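Side-chain contacts in DotU family type IV/VI secretion system protein (Acinetobacter baumannii, PDB 6Y4R), which forms the cytoplasmic domain of TssL, a key component of the type VI secretion system, where it probably belongs to the membrane-anchored part of the machine: residues A[14-17]-A[18-22]; A[49-52]-A[53-56]; A[63-66]-A[67-71]; A[112-115]-A[116-119]; A[132-135]-A[136-140]. One frame throughout, in Å; residues are numbered along the deposited sequence.

Contact 1 of 5, residues A[14-17]-A[18-22]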
# COMPACT_ATOMS: atom_id res chain seq x y z
N LEU A 14 2.05 -10.25 -4.18
CA LEU A 14 3.38 -10.37 -3.60
C LEU A 14 3.42 -9.83 -2.17
O LEU A 14 4.23 -10.29 -1.37
CB LEU A 14 4.40 -9.63 -4.47
CG LEU A 14 4.49 -9.91 -5.98
CD1 LEU A 14 5.45 -8.94 -6.63
CD2 LEU A 14 4.94 -11.32 -6.27
N ILE A 15 2.53 -8.87 -1.85
CA ILE A 15 2.27 -8.49 -0.46
C ILE A 15 1.70 -9.66 0.31
O ILE A 15 2.04 -9.89 1.47
CB ILE A 15 1.27 -7.32 -0.38
CG1 ILE A 15 1.71 -6.10 -1.19
CG2 ILE A 15 1.04 -6.98 1.09
CD1 ILE A 15 2.55 -5.17 -0.45
N PHE A 16 0.74 -10.36 -0.31
CA PHE A 16 0.10 -11.50 0.34
C PHE A 16 1.09 -12.63 0.59
O PHE A 16 0.98 -13.32 1.61
CB PHE A 16 -1.08 -11.97 -0.53
CG PHE A 16 -2.19 -12.65 0.25
CD1 PHE A 16 -2.58 -12.19 1.50
CD2 PHE A 16 -2.85 -13.75 -0.29
CE1 PHE A 16 -3.60 -12.83 2.21
CE2 PHE A 16 -3.87 -14.41 0.41
CZ PHE A 16 -4.25 -13.94 1.66
N LEU A 17 2.06 -12.83 -0.31
CA LEU A 17 3.03 -13.92 -0.13
C LEU A 17 3.94 -13.67 1.07
O LEU A 17 4.23 -14.59 1.84
CB LEU A 17 3.91 -14.11 -1.36
CG LEU A 17 3.34 -14.70 -2.64
CD1 LEU A 17 4.36 -14.58 -3.77
CD2 LEU A 17 2.88 -16.16 -2.44
N ILE A 18 4.41 -12.44 1.23
CA ILE A 18 5.25 -12.10 2.38
C ILE A 18 4.46 -12.22 3.67
O ILE A 18 4.97 -12.72 4.69
CB ILE A 18 5.86 -10.70 2.20
CG1 ILE A 18 6.74 -10.68 0.95
CG2 ILE A 18 6.59 -10.26 3.47
CD1 ILE A 18 7.54 -9.42 0.80
N ARG A 19 3.19 -11.79 3.64
CA ARG A 19 2.35 -11.96 4.81
C ARG A 19 2.19 -13.44 5.12
O ARG A 19 2.12 -13.83 6.28
CB ARG A 19 0.99 -11.33 4.54
CG ARG A 19 0.93 -9.79 4.61
CD ARG A 19 -0.53 -9.38 4.63
NE ARG A 19 -1.04 -9.08 5.97
CZ ARG A 19 -2.25 -9.43 6.38
NH1 ARG A 19 -3.05 -10.12 5.57
NH2 ARG A 19 -2.66 -9.12 7.61
N ASN A 20 2.18 -14.27 4.07
CA ASN A 20 2.06 -15.71 4.18
C ASN A 20 3.41 -16.41 4.31
O ASN A 20 3.51 -17.61 4.03
CB ASN A 20 1.29 -16.25 2.99
CG ASN A 20 -0.14 -15.78 2.97
OD1 ASN A 20 -0.63 -15.19 3.94
ND2 ASN A 20 -0.85 -16.07 1.87
N GLN A 21 4.44 -15.67 4.69
CA GLN A 21 5.72 -16.19 5.13
C GLN A 21 6.57 -16.70 3.97
O GLN A 21 7.59 -17.37 4.20
CB GLN A 21 5.55 -17.28 6.20
CG GLN A 21 5.03 -16.72 7.53
CD GLN A 21 5.68 -15.37 7.86
OE1 GLN A 21 6.80 -15.31 8.37
NE2 GLN A 21 4.94 -14.28 7.61
N TYR A 22 6.18 -16.41 2.72
CA TYR A 22 7.05 -16.71 1.60
C TYR A 22 8.21 -15.72 1.59
O TYR A 22 8.02 -14.51 1.77
CB TYR A 22 6.28 -16.63 0.28
CG TYR A 22 7.12 -16.28 -0.94
CD1 TYR A 22 7.32 -14.95 -1.32
CD2 TYR A 22 7.70 -17.27 -1.72
CE1 TYR A 22 8.06 -14.63 -2.42
CE2 TYR A 22 8.45 -16.96 -2.82
CZ TYR A 22 8.63 -15.64 -3.17
OH TYR A 22 9.40 -15.34 -4.28

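Contact 2 of 5, residues A[49-52]-A[53-56]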
# COMPACT_ATOMS: atom_id res chain seq x y z
N GLN A 49 -7.20 6.53 -17.96
CA GLN A 49 -7.63 7.90 -17.76
C GLN A 49 -7.94 8.19 -16.30
O GLN A 49 -8.72 9.09 -16.00
CB GLN A 49 -8.84 8.23 -18.66
CG GLN A 49 -8.67 7.73 -20.12
CD GLN A 49 -8.76 8.79 -21.18
OE1 GLN A 49 -8.74 9.98 -20.90
NE2 GLN A 49 -8.84 8.36 -22.44
N PHE A 50 -7.35 7.44 -15.36
CA PHE A 50 -7.45 7.82 -13.96
C PHE A 50 -6.63 9.09 -13.74
O PHE A 50 -5.58 9.29 -14.36
CB PHE A 50 -6.93 6.73 -13.02
CG PHE A 50 -7.76 5.47 -12.99
CD1 PHE A 50 -8.70 5.27 -11.99
CD2 PHE A 50 -7.58 4.47 -13.93
CE1 PHE A 50 -9.45 4.12 -11.94
CE2 PHE A 50 -8.33 3.31 -13.89
CZ PHE A 50 -9.27 3.14 -12.89
N SER A 51 -7.09 9.93 -12.81
CA SER A 51 -6.42 11.19 -12.55
C SER A 51 -5.02 10.93 -11.98
O SER A 51 -4.77 9.90 -11.35
CB SER A 51 -7.23 12.04 -11.58
OG SER A 51 -6.94 11.70 -10.23
N ALA A 52 -4.13 11.90 -12.21
CA ALA A 52 -2.75 11.81 -11.73
C ALA A 52 -2.67 11.67 -10.22
O ALA A 52 -1.74 11.04 -9.71
CB ALA A 52 -1.95 13.02 -12.19
N ASP A 53 -3.63 12.25 -9.48
CA ASP A 53 -3.58 12.10 -8.02
C ASP A 53 -3.99 10.70 -7.59
O ASP A 53 -3.40 10.14 -6.65
CB ASP A 53 -4.45 13.14 -7.33
CG ASP A 53 -4.20 14.54 -7.83
OD1 ASP A 53 -3.33 15.23 -7.25
OD2 ASP A 53 -4.87 14.96 -8.79
N ASP A 54 -4.97 10.09 -8.28
CA ASP A 54 -5.35 8.71 -7.96
C ASP A 54 -4.19 7.76 -8.19
O ASP A 54 -3.87 6.93 -7.33
CB ASP A 54 -6.57 8.26 -8.78
CG ASP A 54 -7.91 8.79 -8.23
OD1 ASP A 54 -7.90 9.59 -7.27
OD2 ASP A 54 -8.98 8.37 -8.74
N ILE A 55 -3.50 7.90 -9.33
CA ILE A 55 -2.34 7.06 -9.62
C ILE A 55 -1.26 7.27 -8.57
O ILE A 55 -0.68 6.31 -8.03
CB ILE A 55 -1.79 7.36 -11.03
CG1 ILE A 55 -2.73 6.89 -12.15
CG2 ILE A 55 -0.38 6.75 -11.22
CD1 ILE A 55 -2.62 7.74 -13.41
N HIS A 56 -0.97 8.54 -8.27
CA HIS A 56 0.07 8.90 -7.30
C HIS A 56 -0.25 8.31 -5.92
O HIS A 56 0.62 7.76 -5.25
CB HIS A 56 0.18 10.43 -7.22
CG HIS A 56 1.14 10.96 -6.20
ND1 HIS A 56 2.46 11.22 -6.48
CD2 HIS A 56 0.97 11.28 -4.90
CE1 HIS A 56 3.06 11.69 -5.39
NE2 HIS A 56 2.18 11.73 -4.41

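Contact 3 of 5, residues A[63-66]-A[67-71]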
# COMPACT_ATOMS: atom_id res chain seq x y z
N CYS A 63 3.40 1.42 -1.68
CA CYS A 63 4.79 1.49 -1.22
C CYS A 63 4.87 1.59 0.30
O CYS A 63 5.72 0.94 0.93
CB CYS A 63 5.50 2.65 -1.90
SG CYS A 63 5.75 2.38 -3.69
N ALA A 64 4.00 2.39 0.92
CA ALA A 64 3.96 2.41 2.37
C ALA A 64 3.66 1.01 2.93
O ALA A 64 4.21 0.61 3.96
CB ALA A 64 2.94 3.44 2.87
N LEU A 65 2.80 0.25 2.23
CA LEU A 65 2.34 -1.06 2.71
C LEU A 65 3.40 -2.15 2.53
O LEU A 65 3.59 -2.98 3.42
CB LEU A 65 1.04 -1.43 2.00
CG LEU A 65 0.56 -2.87 1.98
CD1 LEU A 65 0.06 -3.31 3.33
CD2 LEU A 65 -0.55 -2.99 0.95
N ILE A 66 4.04 -2.20 1.36
CA ILE A 66 5.10 -3.17 1.12
C ILE A 66 6.30 -2.90 2.03
O ILE A 66 6.93 -3.84 2.52
CB ILE A 66 5.52 -3.17 -0.37
CG1 ILE A 66 6.56 -4.26 -0.65
CG2 ILE A 66 6.07 -1.81 -0.79
CD1 ILE A 66 6.10 -5.62 -0.30
N ASP A 67 6.58 -1.62 2.32
CA ASP A 67 7.72 -1.33 3.18
C ASP A 67 7.51 -1.86 4.59
O ASP A 67 8.40 -2.50 5.16
CB ASP A 67 8.00 0.18 3.26
CG ASP A 67 8.72 0.77 2.03
OD1 ASP A 67 9.18 0.01 1.14
OD2 ASP A 67 8.96 2.00 2.02
N GLU A 68 6.30 -1.67 5.14
CA GLU A 68 6.09 -2.07 6.54
C GLU A 68 5.84 -3.56 6.69
O GLU A 68 6.16 -4.13 7.74
CB GLU A 68 4.95 -1.25 7.15
CG GLU A 68 4.36 -1.87 8.42
CD GLU A 68 3.13 -1.13 8.97
OE1 GLU A 68 3.24 0.08 9.21
OE2 GLU A 68 2.05 -1.75 9.14
N THR A 69 5.27 -4.20 5.67
CA THR A 69 5.15 -5.65 5.69
C THR A 69 6.53 -6.29 5.83
O THR A 69 6.71 -7.23 6.61
CB THR A 69 4.46 -6.12 4.41
OG1 THR A 69 3.14 -5.57 4.35
CG2 THR A 69 4.37 -7.62 4.37
N ILE A 70 7.50 -5.78 5.06
CA ILE A 70 8.85 -6.35 5.06
C ILE A 70 9.58 -6.02 6.35
O ILE A 70 10.23 -6.88 6.95
CB ILE A 70 9.62 -5.85 3.82
CG1 ILE A 70 9.10 -6.56 2.57
CG2 ILE A 70 11.13 -6.02 4.04
CD1 ILE A 70 9.65 -6.03 1.31
N VAL A 71 9.54 -4.76 6.79
CA VAL A 71 10.35 -4.35 7.93
C VAL A 71 9.82 -4.91 9.26
O VAL A 71 10.61 -5.09 10.20
CB VAL A 71 10.49 -2.81 7.93
CG1 VAL A 71 9.20 -2.08 8.43
CG2 VAL A 71 11.71 -2.38 8.72

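Contact 4 of 5, residues A[112-115]-A[116-119]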
# COMPACT_ATOMS: atom_id res chain seq x y z
N ARG A 112 -11.73 10.12 2.11
CA ARG A 112 -13.04 9.91 2.71
C ARG A 112 -13.91 11.14 2.47
O ARG A 112 -15.10 11.02 2.16
CB ARG A 112 -12.89 9.64 4.21
CG ARG A 112 -12.15 8.37 4.59
CD ARG A 112 -11.93 8.24 6.10
NE ARG A 112 -13.17 7.90 6.81
CZ ARG A 112 -13.35 7.98 8.13
NH1 ARG A 112 -12.36 8.37 8.91
NH2 ARG A 112 -14.52 7.66 8.66
N SER A 113 -13.30 12.33 2.58
CA SER A 113 -14.01 13.58 2.38
C SER A 113 -14.48 13.75 0.94
O SER A 113 -15.53 14.35 0.68
CB SER A 113 -13.12 14.76 2.78
OG SER A 113 -12.19 15.05 1.76
N ARG A 114 -13.65 13.32 -0.02
CA ARG A 114 -14.03 13.46 -1.42
C ARG A 114 -14.97 12.37 -1.91
O ARG A 114 -15.50 12.50 -3.02
CB ARG A 114 -12.80 13.51 -2.33
CG ARG A 114 -11.93 14.73 -2.13
CD ARG A 114 -12.60 15.99 -2.67
NE ARG A 114 -13.15 15.82 -4.02
CZ ARG A 114 -12.44 15.83 -5.14
NH1 ARG A 114 -11.11 15.92 -5.12
NH2 ARG A 114 -13.07 15.68 -6.31
N GLY A 115 -15.14 11.29 -1.14
CA GLY A 115 -16.23 10.34 -1.33
C GLY A 115 -16.27 9.63 -2.67
O GLY A 115 -15.48 8.72 -2.92
N LYS A 116 -17.22 10.03 -3.52
CA LYS A 116 -17.43 9.37 -4.80
C LYS A 116 -16.38 9.76 -5.84
O LYS A 116 -15.99 8.92 -6.66
CB LYS A 116 -18.83 9.69 -5.33
CG LYS A 116 -19.18 9.04 -6.67
CD LYS A 116 -19.35 7.53 -6.55
CE LYS A 116 -19.78 6.88 -7.88
NZ LYS A 116 -19.86 5.37 -7.84
N GLU A 117 -15.92 11.01 -5.81
CA GLU A 117 -14.99 11.49 -6.82
C GLU A 117 -13.60 10.87 -6.71
O GLU A 117 -12.85 10.93 -7.68
CB GLU A 117 -14.89 13.02 -6.77
CG GLU A 117 -16.22 13.73 -7.08
CD GLU A 117 -16.80 14.51 -5.93
OE1 GLU A 117 -16.02 15.07 -5.13
OE2 GLU A 117 -18.05 14.62 -5.85
N ARG A 118 -13.20 10.39 -5.53
CA ARG A 118 -11.91 9.72 -5.41
C ARG A 118 -12.03 8.32 -4.82
O ARG A 118 -11.08 7.80 -4.22
CB ARG A 118 -10.92 10.57 -4.61
CG ARG A 118 -10.80 11.96 -5.23
CD ARG A 118 -9.41 12.34 -5.63
NE ARG A 118 -8.45 12.53 -4.56
CZ ARG A 118 -7.23 12.02 -4.54
NH1 ARG A 118 -6.44 12.32 -3.53
NH2 ARG A 118 -6.83 11.23 -5.52
N LEU A 119 -13.18 7.66 -5.09
CA LEU A 119 -13.48 6.36 -4.50
C LEU A 119 -12.58 5.26 -5.03
O LEU A 119 -12.37 4.26 -4.34
CB LEU A 119 -14.95 6.01 -4.76
CG LEU A 119 -15.43 4.56 -4.61
CD1 LEU A 119 -15.53 4.16 -3.16
CD2 LEU A 119 -16.80 4.42 -5.27

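Contact 5 of 5, residues A[132-135]-A[136-140]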
# COMPACT_ATOMS: atom_id res chain seq x y z
N GLY A 132 -2.99 -5.48 6.33
CA GLY A 132 -2.15 -5.45 7.51
C GLY A 132 -1.43 -4.15 7.78
O GLY A 132 -0.74 -4.05 8.81
N PHE A 133 -1.61 -3.14 6.94
CA PHE A 133 -0.95 -1.87 7.18
C PHE A 133 -1.51 -1.22 8.43
O PHE A 133 -2.73 -1.08 8.58
CB PHE A 133 -1.10 -0.94 5.98
CG PHE A 133 -0.45 0.41 6.18
CD1 PHE A 133 0.87 0.63 5.78
CD2 PHE A 133 -1.13 1.44 6.79
CE1 PHE A 133 1.48 1.86 5.98
CE2 PHE A 133 -0.51 2.68 6.99
CZ PHE A 133 0.79 2.88 6.58
N GLN A 134 -0.62 -0.86 9.35
CA GLN A 134 -0.96 -0.19 10.60
C GLN A 134 -0.42 1.23 10.69
O GLN A 134 -1.13 2.12 11.18
CB GLN A 134 -0.41 -0.99 11.77
CG GLN A 134 -0.77 -2.42 11.67
CD GLN A 134 -0.63 -3.11 12.99
OE1 GLN A 134 -1.36 -4.05 13.26
NE2 GLN A 134 0.36 -2.69 13.79
N GLY A 135 0.80 1.46 10.21
CA GLY A 135 1.38 2.79 10.30
C GLY A 135 1.48 3.26 11.72
O GLY A 135 2.02 2.60 12.61
N LYS A 136 0.95 4.46 11.93
CA LYS A 136 1.04 5.15 13.21
C LYS A 136 0.22 4.50 14.31
O LYS A 136 0.50 4.71 15.49
CB LYS A 136 0.66 6.61 12.95
CG LYS A 136 0.19 7.40 14.11
CD LYS A 136 -0.77 8.50 13.66
CE LYS A 136 -2.02 7.90 13.01
NZ LYS A 136 -2.99 8.97 12.59
N TYR A 137 -0.75 3.65 13.94
CA TYR A 137 -1.60 2.95 14.89
C TYR A 137 -0.92 1.75 15.54
O TYR A 137 -1.52 1.14 16.43
CB TYR A 137 -2.88 2.48 14.20
CG TYR A 137 -3.84 3.59 13.90
CD1 TYR A 137 -3.73 4.31 12.72
CD2 TYR A 137 -4.84 3.92 14.78
CE1 TYR A 137 -4.61 5.33 12.43
CE2 TYR A 137 -5.72 4.94 14.50
CZ TYR A 137 -5.59 5.64 13.31
OH TYR A 137 -6.46 6.65 13.00
N ARG A 138 0.29 1.40 15.10
CA ARG A 138 1.00 0.25 15.66
C ARG A 138 1.41 0.49 17.12
O ARG A 138 1.37 -0.44 17.93
CB ARG A 138 2.22 -0.08 14.80
CG ARG A 138 3.00 -1.31 15.29
CD ARG A 138 4.05 -1.83 14.28
NE ARG A 138 3.46 -2.16 12.99
CZ ARG A 138 2.98 -3.36 12.67
NH1 ARG A 138 3.00 -4.34 13.56
NH2 ARG A 138 2.45 -3.56 11.46
N ILE A 139 1.77 1.73 17.47
CA ILE A 139 2.18 2.06 18.83
C ILE A 139 1.03 2.64 19.65
O ILE A 139 0.95 2.40 20.86
CB ILE A 139 3.42 2.99 18.84
CG1 ILE A 139 3.35 4.06 17.74
CG2 ILE A 139 4.71 2.17 18.77
CD1 ILE A 139 2.48 5.26 18.08
N GLU A 140 0.13 3.39 19.02
CA GLU A 140 -1.13 3.72 19.67
C GLU A 140 -1.97 2.46 19.87
O GLU A 140 -1.63 1.36 19.40
CB GLU A 140 -1.91 4.74 18.85
CG GLU A 140 -1.28 6.11 18.83
CD GLU A 140 -1.60 6.89 17.56
OE1 GLU A 140 -2.78 6.99 17.18
OE2 GLU A 140 -0.64 7.40 16.95

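Contact 1 of 5, residues A[14-17]-A[18-22]
Leu17 and Tyr22 close the end of helix 9-19, packed on each other although Tyr22 is itself exposed. Tyr22 has CG anti to the backbone N (chi1 153°), which lays its ring against the last helical turn. Leu17 CB comes within 3.5 Å of Tyr22 CD1, and Leu17 CD1 sits over one face of the ring, 4.2 Å from its centroid, a CH-pi contact displaced toward the rim. The backbone beneath them forms a Schellman motif: Gln21, with positive phi, is the C-prime residue, Tyr22 N donates to Leu17 O over 2.8 Å and Gln21 N donates to Ile18 O. Hydrophobic contact and reversed backbone thus end the helix together.

The solvent side is looser. Phe16 leans over Asn20 so that Asn20 ND2 lies above the middle of the Phe16 ring, 3.7 Å from Phe16 CD2, with ring and amide planes 60° apart. At the rim of the same ring stands Arg19 NH1, 4.4 Å from Phe16 CE1. Phe16 and Asn20 are both exposed, and so is Gln21, whose NE2 turns back to Arg19 O at 3.2 Å.

Ile15 and Ile18 form the buried, tightly packed face and press on helix 52-71, while Leu14 rests on Ile34 and Leu37 of helix 27-47. Beyond the turn, Tyr22 O is hydrogen-bonded to Tyr78 OH.

Contact 2 of 5, residues A[49-52]-A[53-56]
Ser51 holds its OG between its own backbone N and carbonyl carbon (chi1 86°), a setting that swings the hydroxyl oxygen over the first turn of helix 52-71 and within reach of Asp54. Asp54 in turn has CG anti to its carbonyl carbon (chi1 -79°), which keeps the carboxylate beside that hydroxyl, Asp54 CG lying 3.7 Å from Ser51 OG; there Arg118 reaches Asp54 OD1 in a salt bridge.

Ser51 is the N-cap. Its OG accepts from Asp54 N at 3.2 Å in a nearly straight bond, while Ser51 O takes Ile55 N at 3.1 Å and so begins the regular helical pattern, which Ala52 O continues with His56 N. One residue therefore serves the start of the helix twice, through the side chain and through the carbonyl.

A loose apolar contact joins N' (Phe50) and N4 (Ile55), the positions of a hydrophobic staple. Phe50 CB lies 4.3 Å from Ile55 CG1, and Ile55 CD1 comes to 3.5 Å from Phe50 O, whereas the Phe50 ring goes on to Leu4 and Ala120. Ala45 of helix 27-47 packs on both partners.

The polar chemistry is that of a helix start: the hydroxyl serves an early amide that has no preceding carbonyl to use, and the acidic Asp53 and Asp54 would suit the positive end of the helix dipole.

Contact 3 of 5, residues A[63-66]-A[67-71]
Leu65 O is gripped twice by Thr69, once by the hydroxyl and once by the amide. Thr69 OG1 donates to Leu65 O at 2.8 Å, and Thr69 N reaches the same oxygen at 3.1 Å, the two donors approaching from opposite faces of the carbonyl plane. The first torsion explains the double hold: with OG1 beside the backbone N (chi1 -62°), the hydroxyl leans back along the helix to the carbonyl one turn earlier. The neighbouring bonds are ordinary helical ones, Asp67 N to Cys63 O at 3.0 Å and Ile70 N to Ile66 O at 3.2 Å, whereas Glu68 N to Ala64 O is weak.

Outside this backbone core, Ile66 and Ile70 lie side by side and point the same way, CD1 of Ile66 standing 3.9 Å from CD1 of Ile70. Thr69 likewise runs alongside Leu65, with CD1 of Leu65 4.0 Å from OG1 of Thr69. These residues form the face of helix 52-71 turned to Ile15 and Ile18 of helix 9-19.

Two acids leave the same turns in other directions. Asp67, buried, takes the amides of Leu90 and Gln91 at the start of helix 90-95 and the indole N-H of Trp85; Glu68 takes the loop amides of Gln134 and Gly135 and a salt bridge from Arg138. The threonine hydroxyl is thus satisfied locally, while the carboxylates bind neighbouring elements, the charge of Glu68 probably being balanced by Arg138 as well as by the two amides.

Contact 4 of 5, residues A[112-115]-A[116-119]
Arg114 and Glu117 form a surface salt bridge across a tight turn, where helix 100-114 ends and the chain reverses toward helix 119-130. The turn is of type II' from Arg114 to Glu117, closed by Glu117 N donating to Arg114 O at 3.2 Å, and a type I turn from Lys116 to Leu119 follows at once. Gly115 takes the second position of the first turn with positive phi (61°), as a type II' turn requires.

The bridge is side-on. NE and NH2 of Arg114 both point at one oxygen, each 3.2 Å from OE1 of Glu117, and that oxygen lies at the edge of the guanidinium, in its plane. The two side chains cross at about a right angle, with the flat groups 31° apart. Arg114 gets there by bending at chi2 (-72°) and chi3, so that the guanidinium folds back over the turn.

Arg118 CG lies over one face of the Arg114 guanidinium, offset toward the rim and 4.0 Å from Arg114 NH1. Separately, Arg118 CG makes an aliphatic contact with Arg114 CB at 3.8 Å. The two charged ends come fairly close, Arg114 NH1 standing 4.3 Å from Arg118 NE.

Each arginine has its own acid, however: Arg118 NH1 bridges to Asp57, next to Asp54 on helix 52-71, and Glu117 answers Arg114. The like charges are thus probably balanced locally, and the exposed bridge, both N-H groups sharing OE1, probably supplements the backbone bond that closes the turn.

Contact 5 of 5, residues A[132-135]-A[136-140]
Gln134 and Arg138 face each other in the connection between helix 119-130 and helix 143-159, a loop that leaves the first helix through a Schellman motif with Gly132 as its C-prime residue. Two successive turns then wind the chain. Tyr137 N donates to Gln134 O at 3.2 Å, and Arg138 N donates to Gly135 O at 3.3 Å; both donors stand well above the carbonyl planes they address. The first turn depends on Gly135, whose backbone angles (phi 59°, psi -128°) are close to those of the second residue of a type II' turn, and the 3-10 character of Lys136 and Tyr137 carries the chain on.

The bond from CA to CB of Gln134 points toward 136-140, and the extended chain lays the amide across Arg138, the two side chains crossing at about a right angle. As modelled, the amide end of Gln134 lies over the face of the Arg138 guanidinium, the two planes 26° apart. The aliphatic part takes a share as well: Gln134 CG is 3.4 Å from Arg138 NH2. The modelled gap between Gln134 NE2 and Arg138 CZ is shorter than normal packing and sets two donor groups face to face, so the face-on placement is itself uncertain. Gln134 O also lies at the edge of the Tyr137 ring, 3.7 Å from CD1 of Tyr137.

Arg138 NH2 finds its charge partner in Glu68 of helix 52-71. Tyr137 meets Phe105 of helix 100-114 edge to face and packs on Leu145 and Leu148 of helix 143-159, while Phe133 stacks with Phe104 and leans on helix 52-71.

In the fold
Helix 52-71 ties most of the contacts together: contact 2 starts it and contact 3 forms its last turns, their centres 22 Å apart. Contact 1 packs on contact 3, with Ile18 CG2 3.6 Å from Thr69 CG2 and centres 11 Å apart, and also touches contact 5, Arg19 NH2 lying 3.7 Å from Gly132 CA. Contact 5 meets contact 3, centres 12 Å apart, where Glu68 OE2 lies 2.8 Å from Gln134 N. Contact 4 joins contact 2, with centres 13 Å apart, through Asp54 OD1 and Arg118 NH2, 2.6 Å apart. Contacts 1 and 4, 30 Å apart between centres, lie on opposite sides of the chain's centre; each touches a contact on helix 52-71.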